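Local coordinates for aminotransferase, class V family protein (Trichomonas vaginalis, PDB 5F8V) that probably catalyses the pyridoxal-phosphate-dependent transfer of an amino group from O-phospho-L-serine to 2-oxoglutarate, a step in L-serine biosynthesis, at residues 54-59 with 69-74; 94-99 with 118-123; 289-294 with 366-371. One frame throughout, in Å; residues are numbered along the deposited sequence.

Contact 1: residues 54-59 with 69-74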
loop_
_atom_site.group_PDB
_atom_site.type_symbol
_atom_site.label_atom_id
_atom_site.label_comp_id
_atom_site.label_asym_id
_atom_site.label_seq_id
_atom_site.Cartn_x
_atom_site.Cartn_y
_atom_site.Cartn_z
ATOM N N GLU A 54 1.832 5.785 -18.666
ATOM C CA GLU A 54 3.029 6.614 -18.804
ATOM C C GLU A 54 4.110 6.238 -17.774
ATOM O O GLU A 54 5.277 6.059 -18.134
ATOM C CB GLU A 54 2.660 8.097 -18.680
ATOM C CG GLU A 54 3.817 9.061 -18.896
ATOM C CD GLU A 54 3.430 10.491 -18.588
ATOM O OE1 GLU A 54 4.017 11.086 -17.654
ATOM O OE2 GLU A 54 2.534 11.018 -19.268
ATOM N N ALA A 55 3.713 6.103 -16.509
ATOM C CA ALA A 55 4.650 5.721 -15.437
ATOM C C ALA A 55 5.342 4.383 -15.721
ATOM O O ALA A 55 6.553 4.234 -15.497
ATOM C CB ALA A 55 3.932 5.674 -14.101
ATOM N N THR A 56 4.580 3.423 -16.240
ATOM C CA THR A 56 5.110 2.104 -16.580
ATOM C C THR A 56 6.137 2.186 -17.717
ATOM O O THR A 56 7.246 1.628 -17.626
ATOM C CB THR A 56 3.966 1.133 -16.966
ATOM O OG1 THR A 56 2.982 1.100 -15.916
ATOM C CG2 THR A 56 4.498 -0.275 -17.206
ATOM N N GLU A 57 5.746 2.880 -18.780
ATOM C CA GLU A 57 6.608 3.114 -19.941
ATOM C C GLU A 57 7.880 3.867 -19.555
ATOM O O GLU A 57 8.971 3.514 -19.995
ATOM C CB GLU A 57 5.842 3.891 -21.038
ATOM C CG GLU A 57 4.870 3.032 -21.846
ATOM C CD GLU A 57 3.832 3.838 -22.625
ATOM O OE1 GLU A 57 3.969 5.074 -22.768
ATOM O OE2 GLU A 57 2.854 3.232 -23.099
ATOM N N ARG A 58 7.743 4.896 -18.726
ATOM C CA ARG A 58 8.895 5.711 -18.332
ATOM C C ARG A 58 9.919 4.854 -17.569
ATOM O O ARG A 58 11.121 4.947 -17.812
ATOM C CB ARG A 58 8.463 6.926 -17.508
ATOM C CG ARG A 58 9.545 7.980 -17.371
ATOM C CD ARG A 58 9.067 9.235 -16.660
ATOM N NE ARG A 58 7.877 9.859 -17.245
ATOM C CZ ARG A 58 7.844 10.704 -18.282
ATOM N NH1 ARG A 58 8.945 11.086 -18.930
ATOM N NH2 ARG A 58 6.669 11.204 -18.666
ATOM N N LEU A 59 9.432 4.009 -16.671
ATOM C CA LEU A 59 10.299 3.096 -15.945
ATOM C C LEU A 59 10.964 2.119 -16.904
ATOM O O LEU A 59 12.142 1.796 -16.734
ATOM C CB LEU A 59 9.517 2.334 -14.880
ATOM C CG LEU A 59 10.299 1.363 -13.992
ATOM C CD1 LEU A 59 11.399 2.087 -13.223
ATOM C CD2 LEU A 59 9.350 0.656 -13.033
ATOM N N PHE A 69 9.727 -8.934 -20.210
ATOM C CA PHE A 69 9.418 -8.669 -18.808
ATOM C C PHE A 69 8.157 -7.831 -18.661
ATOM O O PHE A 69 7.987 -6.855 -19.368
ATOM C CB PHE A 69 10.584 -7.942 -18.143
ATOM C CG PHE A 69 11.793 -8.796 -17.961
ATOM C CD1 PHE A 69 12.085 -9.364 -16.723
ATOM C CD2 PHE A 69 12.642 -9.045 -19.028
ATOM C CE1 PHE A 69 13.213 -10.155 -16.554
ATOM C CE2 PHE A 69 13.765 -9.847 -18.870
ATOM C CZ PHE A 69 14.050 -10.403 -17.628
ATOM N N ASN A 70 7.283 -8.231 -17.742
ATOM C CA ASN A 70 6.177 -7.389 -17.269
ATOM C C ASN A 70 6.661 -6.451 -16.158
ATOM O O ASN A 70 7.576 -6.804 -15.413
ATOM C CB ASN A 70 5.037 -8.237 -16.699
ATOM C CG ASN A 70 4.455 -9.201 -17.717
ATOM O OD1 ASN A 70 3.906 -8.786 -18.730
ATOM N ND2 ASN A 70 4.566 -10.488 -17.442
ATOM N N ILE A 71 6.032 -5.280 -16.049
ATOM C CA ILE A 71 6.317 -4.313 -14.991
ATOM C C ILE A 71 5.047 -4.133 -14.173
ATOM O O ILE A 71 3.987 -3.825 -14.729
ATOM C CB ILE A 71 6.801 -2.954 -15.556
ATOM C CG1 ILE A 71 8.077 -3.144 -16.393
ATOM C CG2 ILE A 71 7.067 -1.962 -14.421
ATOM C CD1 ILE A 71 8.533 -1.905 -17.143
ATOM N N LEU A 72 5.149 -4.334 -12.856
ATOM C CA LEU A 72 4.005 -4.154 -11.956
ATOM C C LEU A 72 4.256 -3.044 -10.951
ATOM O O LEU A 72 5.360 -2.880 -10.461
ATOM C CB LEU A 72 3.710 -5.449 -11.185
ATOM C CG LEU A 72 3.528 -6.754 -11.956
ATOM C CD1 LEU A 72 3.119 -7.854 -10.988
ATOM C CD2 LEU A 72 2.490 -6.628 -13.057
ATOM N N PHE A 73 3.211 -2.278 -10.670
ATOM C CA PHE A 73 3.120 -1.442 -9.483
ATOM C C PHE A 73 2.095 -2.129 -8.609
ATOM O O PHE A 73 0.966 -2.362 -9.058
ATOM C CB PHE A 73 2.620 -0.041 -9.829
ATOM C CG PHE A 73 3.579 0.757 -10.660
ATOM C CD1 PHE A 73 4.683 1.363 -10.072
ATOM C CD2 PHE A 73 3.380 0.914 -12.031
ATOM C CE1 PHE A 73 5.574 2.107 -10.834
ATOM C CE2 PHE A 73 4.274 1.654 -12.797
ATOM C CZ PHE A 73 5.369 2.251 -12.201
ATOM N N VAL A 74 2.473 -2.451 -7.374
ATOM C CA VAL A 74 1.573 -3.141 -6.436
ATOM C C VAL A 74 1.502 -2.460 -5.075
ATOM O O VAL A 74 2.419 -1.741 -4.677
ATOM C CB VAL A 74 1.969 -4.624 -6.255
ATOM C CG1 VAL A 74 1.646 -5.390 -7.529
ATOM C CG2 VAL A 74 3.452 -4.780 -5.892
#
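Ala55 meets Phe73 at the edge of the phenyl ring: its carbonyl O lies 4.0 Å from Phe73 CZ, near the ring plane, and its small CB methyl lets the ring come close to the helix backbone. Thr56 serves two neighbours with its two branches. Its OG1 stands in the plane of the same ring, 3.4 Å from Phe73 CE2, where the polar oxygen faces slightly positive ring hydrogens rather than the pi cloud. The hydroxyl has its hydrogen-bond partner in Gln52 O, one turn earlier, while the methyl meets the strand. With chi1 at -54° CG2 is anti to the backbone N and reaches Ile71 CB at 3.9 Å, the two side chains running in opposite senses alongside one another. The Thr56 carbonyl O has Ile71 CD1 3.8 Å away. Arg58 turns elsewhere, bonding Glu54, Asn255 and Glu262, and so ties this helix to helix 248-263. Leu59, a turn after Ala55, extends a flexible branched chain toward the strand and lays CD2 at 3.7 Å against Ile71 CG2. The axes of helix 54-59 and strand 69-74 approach to 9.2 Å, a separation filled by one layer of side chains, Thr56, Leu59, Ile71 and Phe73. Ile251 of helix 248-263 also packs on Phe73, strand 69-75 pairs with strand 209-215, and Leu72 points away from helix 46-63 and packs on helix 233-238.

Contact 2: residues 94-99 with 118-123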
loop_
_atom_site.group_PDB
_atom_site.type_symbol
_atom_site.label_atom_id
_atom_site.label_comp_id
_atom_site.label_asym_id
_atom_site.label_seq_id
_atom_site.Cartn_x
_atom_site.Cartn_y
_atom_site.Cartn_z
ATOM N N LYS A 94 11.344 -28.702 -6.441
ATOM C CA LYS A 94 11.449 -29.284 -5.104
ATOM C C LYS A 94 12.385 -28.501 -4.175
ATOM O O LYS A 94 12.543 -28.872 -3.008
ATOM C CB LYS A 94 11.898 -30.750 -5.203
ATOM C CG LYS A 94 10.995 -31.642 -6.059
ATOM C CD LYS A 94 9.546 -31.630 -5.585
ATOM C CE LYS A 94 8.670 -32.658 -6.299
ATOM N NZ LYS A 94 8.026 -32.104 -7.523
ATOM N N ALA A 95 12.991 -27.423 -4.679
ATOM C CA ALA A 95 13.915 -26.621 -3.880
ATOM C C ALA A 95 13.908 -25.144 -4.258
ATOM O O ALA A 95 13.508 -24.778 -5.363
ATOM C CB ALA A 95 15.328 -27.182 -3.996
ATOM N N VAL A 96 14.334 -24.310 -3.306
ATOM C CA VAL A 96 14.612 -22.896 -3.551
ATOM C C VAL A 96 15.914 -22.508 -2.856
ATOM O O VAL A 96 16.192 -22.971 -1.745
ATOM C CB VAL A 96 13.476 -21.967 -3.068
ATOM C CG1 VAL A 96 12.252 -22.116 -3.958
ATOM C CG2 VAL A 96 13.135 -22.205 -1.593
ATOM N N ASP A 97 16.701 -21.659 -3.519
ATOM C CA ASP A 97 17.984 -21.200 -2.984
ATOM C C ASP A 97 17.929 -19.725 -2.567
ATOM O O ASP A 97 17.500 -18.856 -3.347
ATOM C CB ASP A 97 19.105 -21.447 -4.001
ATOM C CG ASP A 97 19.606 -22.915 -4.003
ATOM O OD1 ASP A 97 19.445 -23.626 -2.989
ATOM O OD2 ASP A 97 20.179 -23.365 -5.019
ATOM N N TYR A 98 18.361 -19.472 -1.328
ATOM C CA TYR A 98 18.468 -18.132 -0.745
ATOM C C TYR A 98 19.913 -17.884 -0.329
ATOM O O TYR A 98 20.469 -18.655 0.448
ATOM C CB TYR A 98 17.537 -18.017 0.469
ATOM C CG TYR A 98 16.085 -17.823 0.083
ATOM C CD1 TYR A 98 15.513 -16.555 0.087
ATOM C CD2 TYR A 98 15.289 -18.902 -0.314
ATOM C CE1 TYR A 98 14.198 -16.357 -0.280
ATOM C CE2 TYR A 98 13.959 -18.712 -0.689
ATOM C CZ TYR A 98 13.422 -17.436 -0.668
ATOM O OH TYR A 98 12.124 -17.210 -1.029
ATOM N N LEU A 99 20.535 -16.840 -0.877
ATOM C CA LEU A 99 21.848 -16.392 -0.405
ATOM C C LEU A 99 21.597 -15.260 0.583
ATOM O O LEU A 99 21.069 -14.208 0.207
ATOM C CB LEU A 99 22.731 -15.916 -1.555
ATOM C CG LEU A 99 24.084 -15.297 -1.154
ATOM C CD1 LEU A 99 25.067 -16.352 -0.694
ATOM C CD2 LEU A 99 24.674 -14.475 -2.290
ATOM N N PRO A 118 4.855 -27.691 1.390
ATOM C CA PRO A 118 5.195 -29.119 1.432
ATOM C C PRO A 118 6.072 -29.556 0.266
ATOM O O PRO A 118 5.809 -29.177 -0.882
ATOM C CB PRO A 118 3.826 -29.805 1.348
ATOM C CG PRO A 118 2.912 -28.855 2.021
ATOM C CD PRO A 118 3.411 -27.487 1.623
ATOM N N GLY A 119 7.125 -30.308 0.577
ATOM C CA GLY A 119 7.999 -30.891 -0.435
ATOM C C GLY A 119 9.003 -29.943 -1.060
ATOM O O GLY A 119 9.568 -30.264 -2.102
ATOM N N VAL A 120 9.231 -28.779 -0.441
ATOM C CA VAL A 120 10.189 -27.807 -0.962
ATOM C C VAL A 120 11.300 -27.600 0.053
ATOM O O VAL A 120 11.039 -27.194 1.188
ATOM C CB VAL A 120 9.540 -26.449 -1.305
ATOM C CG1 VAL A 120 10.565 -25.509 -1.917
ATOM C CG2 VAL A 120 8.368 -26.638 -2.269
ATOM N N THR A 121 12.531 -27.887 -0.367
ATOM C CA THR A 121 13.715 -27.639 0.453
ATOM C C THR A 121 14.065 -26.147 0.371
ATOM O O THR A 121 14.407 -25.657 -0.697
ATOM C CB THR A 121 14.912 -28.498 -0.021
ATOM O OG1 THR A 121 14.555 -29.889 0.018
ATOM C CG2 THR A 121 16.137 -28.283 0.861
ATOM N N VAL A 122 13.960 -25.438 1.493
ATOM C CA VAL A 122 14.352 -24.032 1.573
ATOM C C VAL A 122 15.807 -23.971 2.040
ATOM O O VAL A 122 16.096 -24.094 3.227
ATOM C CB VAL A 122 13.443 -23.238 2.526
ATOM C CG1 VAL A 122 13.777 -21.747 2.464
ATOM C CG2 VAL A 122 11.971 -23.483 2.192
ATOM N N ASN A 123 16.713 -23.778 1.085
ATOM C CA ASN A 123 18.136 -23.917 1.318
ATOM C C ASN A 123 18.827 -22.561 1.437
ATOM O O ASN A 123 18.683 -21.711 0.560
ATOM C CB ASN A 123 18.755 -24.720 0.174
ATOM C CG ASN A 123 20.232 -24.993 0.382
ATOM O OD1 ASN A 123 20.646 -25.400 1.465
ATOM N ND2 ASN A 123 21.035 -24.760 -0.651
#
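Asn123 and Asp97 are paired on adjacent parallel strands and project from the same face of the sheet. Along Asn123, CB comes first, 3.4 Å from Asp97 OD1 and close to the carbonyl O of Val96. CG, placed anti to the backbone N (chi1 -176°), continues past the same carboxylate oxygen at 3.7 Å. At the tip ND2 gives a hydrogen bond of 3.0 Å to Asp97 OD1; the acceptor lies in the amide plane, whereas the donor stands 38° above the carboxylate plane. An amide suits this place because ND2 also donates to Lys143 O, and the carboxylate has a second partner too, since OD1 is bonded to Ser145 OG.

The backbones themselves are joined in the staggered pattern of parallel strands: Lys94 O accepts from Thr121 N, Val96 bonds Thr121 O through its N and Asn123 N through its O, and Tyr98 N bonds Asn123 O at 2.9 Å, Tyr98 continuing the pairing with Val125. Gly119, with its positive phi, accommodates the turn into the second strand. On the opposite face from Asp97, beta-branched valines fill the layer, Val96 CG2 touching Val122 CG1 at 4.1 Å. The Tyr98 ring extends that layer with CD2 near Val122 CG1, its hydroxyl bonded to Tyr150. Helix 103-115 covers this face through Phe109 and Cys112. The arrangement is a beta-alpha-beta crossover, at the margin of the seven-stranded sheet characteristic of fold type I pyridoxal-phosphate enzymes.

Contact 3: residues 289-294 with 366-371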
loop_
_atom_site.group_PDB
_atom_site.type_symbol
_atom_site.label_atom_id
_atom_site.label_comp_id
_atom_site.label_asym_id
_atom_site.label_seq_id
_atom_site.Cartn_x
_atom_site.Cartn_y
_atom_site.Cartn_z
ATOM N N PRO A 289 40.951 8.332 12.400
ATOM C CA PRO A 289 41.083 7.285 13.439
ATOM C C PRO A 289 39.854 7.072 14.343
ATOM O O PRO A 289 39.751 6.024 14.978
ATOM C CB PRO A 289 42.277 7.773 14.280
ATOM C CG PRO A 289 42.284 9.250 14.096
ATOM C CD PRO A 289 41.872 9.458 12.658
ATOM N N ASN A 290 38.933 8.033 14.396
ATOM C CA ASN A 290 37.717 7.882 15.209
ATOM C C ASN A 290 36.614 7.006 14.609
ATOM O O ASN A 290 35.663 6.651 15.318
ATOM C CB ASN A 290 37.145 9.257 15.537
ATOM C CG ASN A 290 38.105 10.091 16.357
ATOM O OD1 ASN A 290 38.439 9.723 17.487
ATOM N ND2 ASN A 290 38.568 11.210 15.796
ATOM N N PHE A 291 36.730 6.670 13.321
ATOM C CA PHE A 291 35.697 5.904 12.617
ATOM C C PHE A 291 36.298 4.729 11.828
ATOM O O PHE A 291 37.405 4.826 11.290
ATOM C CB PHE A 291 34.898 6.821 11.674
ATOM C CG PHE A 291 34.331 8.050 12.343
ATOM C CD1 PHE A 291 33.215 7.963 13.168
ATOM C CD2 PHE A 291 34.909 9.297 12.141
ATOM C CE1 PHE A 291 32.688 9.091 13.783
ATOM C CE2 PHE A 291 34.379 10.436 12.750
ATOM C CZ PHE A 291 33.273 10.330 13.569
ATOM N N VAL A 292 35.550 3.630 11.769
ATOM C CA VAL A 292 35.942 2.434 11.011
ATOM C C VAL A 292 34.753 1.824 10.268
ATOM O O VAL A 292 33.624 1.851 10.762
ATOM C CB VAL A 292 36.544 1.338 11.931
ATOM C CG1 VAL A 292 37.787 1.854 12.642
ATOM C CG2 VAL A 292 35.519 0.815 12.943
ATOM N N ASN A 293 35.025 1.281 9.083
ATOM C CA ASN A 293 34.078 0.454 8.337
ATOM C C ASN A 293 34.860 -0.755 7.854
ATOM O O ASN A 293 35.926 -0.597 7.262
ATOM C CB ASN A 293 33.472 1.230 7.156
ATOM C CG ASN A 293 32.749 0.325 6.147
ATOM O OD1 ASN A 293 33.373 -0.490 5.464
ATOM N ND2 ASN A 293 31.436 0.494 6.026
ATOM N N ARG A 294 34.302 -1.943 8.087
ATOM C CA ARG A 294 34.992 -3.229 7.867
ATOM C C ARG A 294 34.746 -3.858 6.499
ATOM O O ARG A 294 35.396 -4.842 6.158
ATOM C CB ARG A 294 34.543 -4.265 8.917
ATOM C CG ARG A 294 35.421 -4.349 10.147
ATOM C CD ARG A 294 34.979 -5.500 11.036
ATOM N NE ARG A 294 35.412 -5.332 12.422
ATOM C CZ ARG A 294 35.048 -6.116 13.437
ATOM N NH1 ARG A 294 34.240 -7.156 13.248
ATOM N NH2 ARG A 294 35.498 -5.850 14.662
ATOM N N LYS A 366 35.137 15.346 10.282
ATOM C CA LYS A 366 36.474 15.936 10.397
ATOM C C LYS A 366 36.613 16.783 11.670
ATOM O O LYS A 366 37.673 16.805 12.278
ATOM C CB LYS A 366 36.783 16.796 9.163
ATOM C CG LYS A 366 38.209 17.319 9.047
ATOM C CD LYS A 366 39.178 16.230 8.609
ATOM C CE LYS A 366 40.615 16.741 8.610
ATOM N NZ LYS A 366 41.589 15.653 8.314
ATOM N N GLU A 367 35.541 17.467 12.064
ATOM C CA GLU A 367 35.569 18.363 13.234
ATOM C C GLU A 367 35.271 17.683 14.573
ATOM O O GLU A 367 35.523 18.268 15.624
ATOM C CB GLU A 367 34.607 19.532 13.009
ATOM C CG GLU A 367 35.129 20.525 11.976
ATOM C CD GLU A 367 34.048 21.329 11.272
ATOM O OE1 GLU A 367 32.844 21.175 11.580
ATOM O OE2 GLU A 367 34.416 22.135 10.388
ATOM N N TRP A 368 34.726 16.467 14.535
ATOM C CA TRP A 368 34.465 15.687 15.736
ATOM C C TRP A 368 35.753 15.601 16.593
ATOM O O TRP A 368 36.776 15.133 16.103
ATOM C CB TRP A 368 33.950 14.297 15.337
ATOM C CG TRP A 368 33.860 13.303 16.446
ATOM C CD1 TRP A 368 34.551 12.144 16.549
ATOM C CD2 TRP A 368 33.023 13.380 17.605
ATOM N NE1 TRP A 368 34.205 11.484 17.702
ATOM C CE2 TRP A 368 33.262 12.223 18.367
ATOM C CE3 TRP A 368 32.084 14.308 18.063
ATOM C CZ2 TRP A 368 32.607 11.973 19.578
ATOM C CZ3 TRP A 368 31.437 14.065 19.269
ATOM C CH2 TRP A 368 31.699 12.904 20.009
ATOM N N PRO A 369 35.718 16.102 17.852
ATOM C CA PRO A 369 36.951 16.092 18.667
ATOM C C PRO A 369 37.503 14.691 18.986
ATOM O O PRO A 369 38.700 14.559 19.235
ATOM C CB PRO A 369 36.541 16.835 19.951
ATOM C CG PRO A 369 35.052 16.731 20.004
ATOM C CD PRO A 369 34.608 16.764 18.566
ATOM N N GLY A 370 36.643 13.672 18.970
ATOM C CA GLY A 370 37.078 12.284 19.046
ATOM C C GLY A 370 36.366 11.499 20.122
ATOM O O GLY A 370 35.679 12.073 20.971
ATOM N N PHE A 371 36.514 10.174 20.044
ATOM C CA PHE A 371 36.066 9.256 21.084
ATOM C C PHE A 371 37.266 9.010 21.994
ATOM O O PHE A 371 37.106 8.822 23.197
ATOM C CB PHE A 371 35.568 7.932 20.479
ATOM C CG PHE A 371 34.452 8.104 19.473
ATOM C CD1 PHE A 371 33.155 8.371 19.898
ATOM C CD2 PHE A 371 34.700 8.013 18.104
ATOM C CE1 PHE A 371 32.124 8.545 18.984
ATOM C CE2 PHE A 371 33.670 8.187 17.185
ATOM C CZ PHE A 371 32.384 8.454 17.624
HETATM O O HOH W 1 37.455 13.531 13.939
#
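Asn290 and Phe371 share the one direct hydrogen bond of the contact: Phe371 N donates to Asn290 OD1 over 3.2 Å, approaching from 57° above the carbonyl plane of the side-chain amide. Asparagine suits the spot because one short amide offers an acceptor, OD1, to Phe371 N and a donor, ND2, to a water molecule. The bond to the water is weak; the water in turn donates to Trp368 O at 2.8 Å, so the amide reaches the residues that follow helix 355-367 at two points, Trp368 being the first to leave helical backbone angles. Gly370 fits between them: its bare CA comes to 3.3 Å from Asn290 OD1, and its extended backbone with positive phi is one that glycine readily adopts.

Together the segments close an aromatic cluster on the surface, in which the chain leaving helix 355-367 folds over the loop between helix 267-286 and strand 304-307. Phe324 of helix 318-329 adjoins all three rings, and Phe307 meets Phe291.

Among the ring pairs, Phe371 turns its edge toward the face of Phe291 in an offset edge-to-face arrangement, planes at 87°, with Phe371 CE2 at 3.7 Å from Phe291 CE1. Trp368 CG is anti to the backbone N (chi1 170°), which carries the indole toward Phe291; the two rings meet obliquely, Phe291 CZ lying 3.7 Å from Trp368 CD1. Trp368 NE1 lies over the centre of the Phe371 ring, 3.3 Å above its plane, so the indole nitrogen lies against one face of that phenyl.

Carbon-oxygen and apolar contacts lie alongside. The Phe371 edge meets the backbone O of Asn290, with CE2 at 3.1 Å, and Asn290 CB rests near the edge of the Trp368 ring.

The three contacts follow one another along the chain. Contacts 1 and 2 reach the same seven-stranded sheet from its two margins: strand 69-75 is outermost at one side and strand 121-124 at the other, so their centres are 30 Å apart. One adds a helix to a sheet face, the other joins two strands of the sheet itself. Contact 3 lies off this sheet, about 43 Å from either of the others, centre to centre, and across the chain's centre from contact 1. The sheet belongs to the cofactor-binding domain of fold type I enzymes; contact 3, probably in the smaller C-terminal domain, packs the last modelled residues against the loop after helix 267-286, so separate parts of the subunit are held.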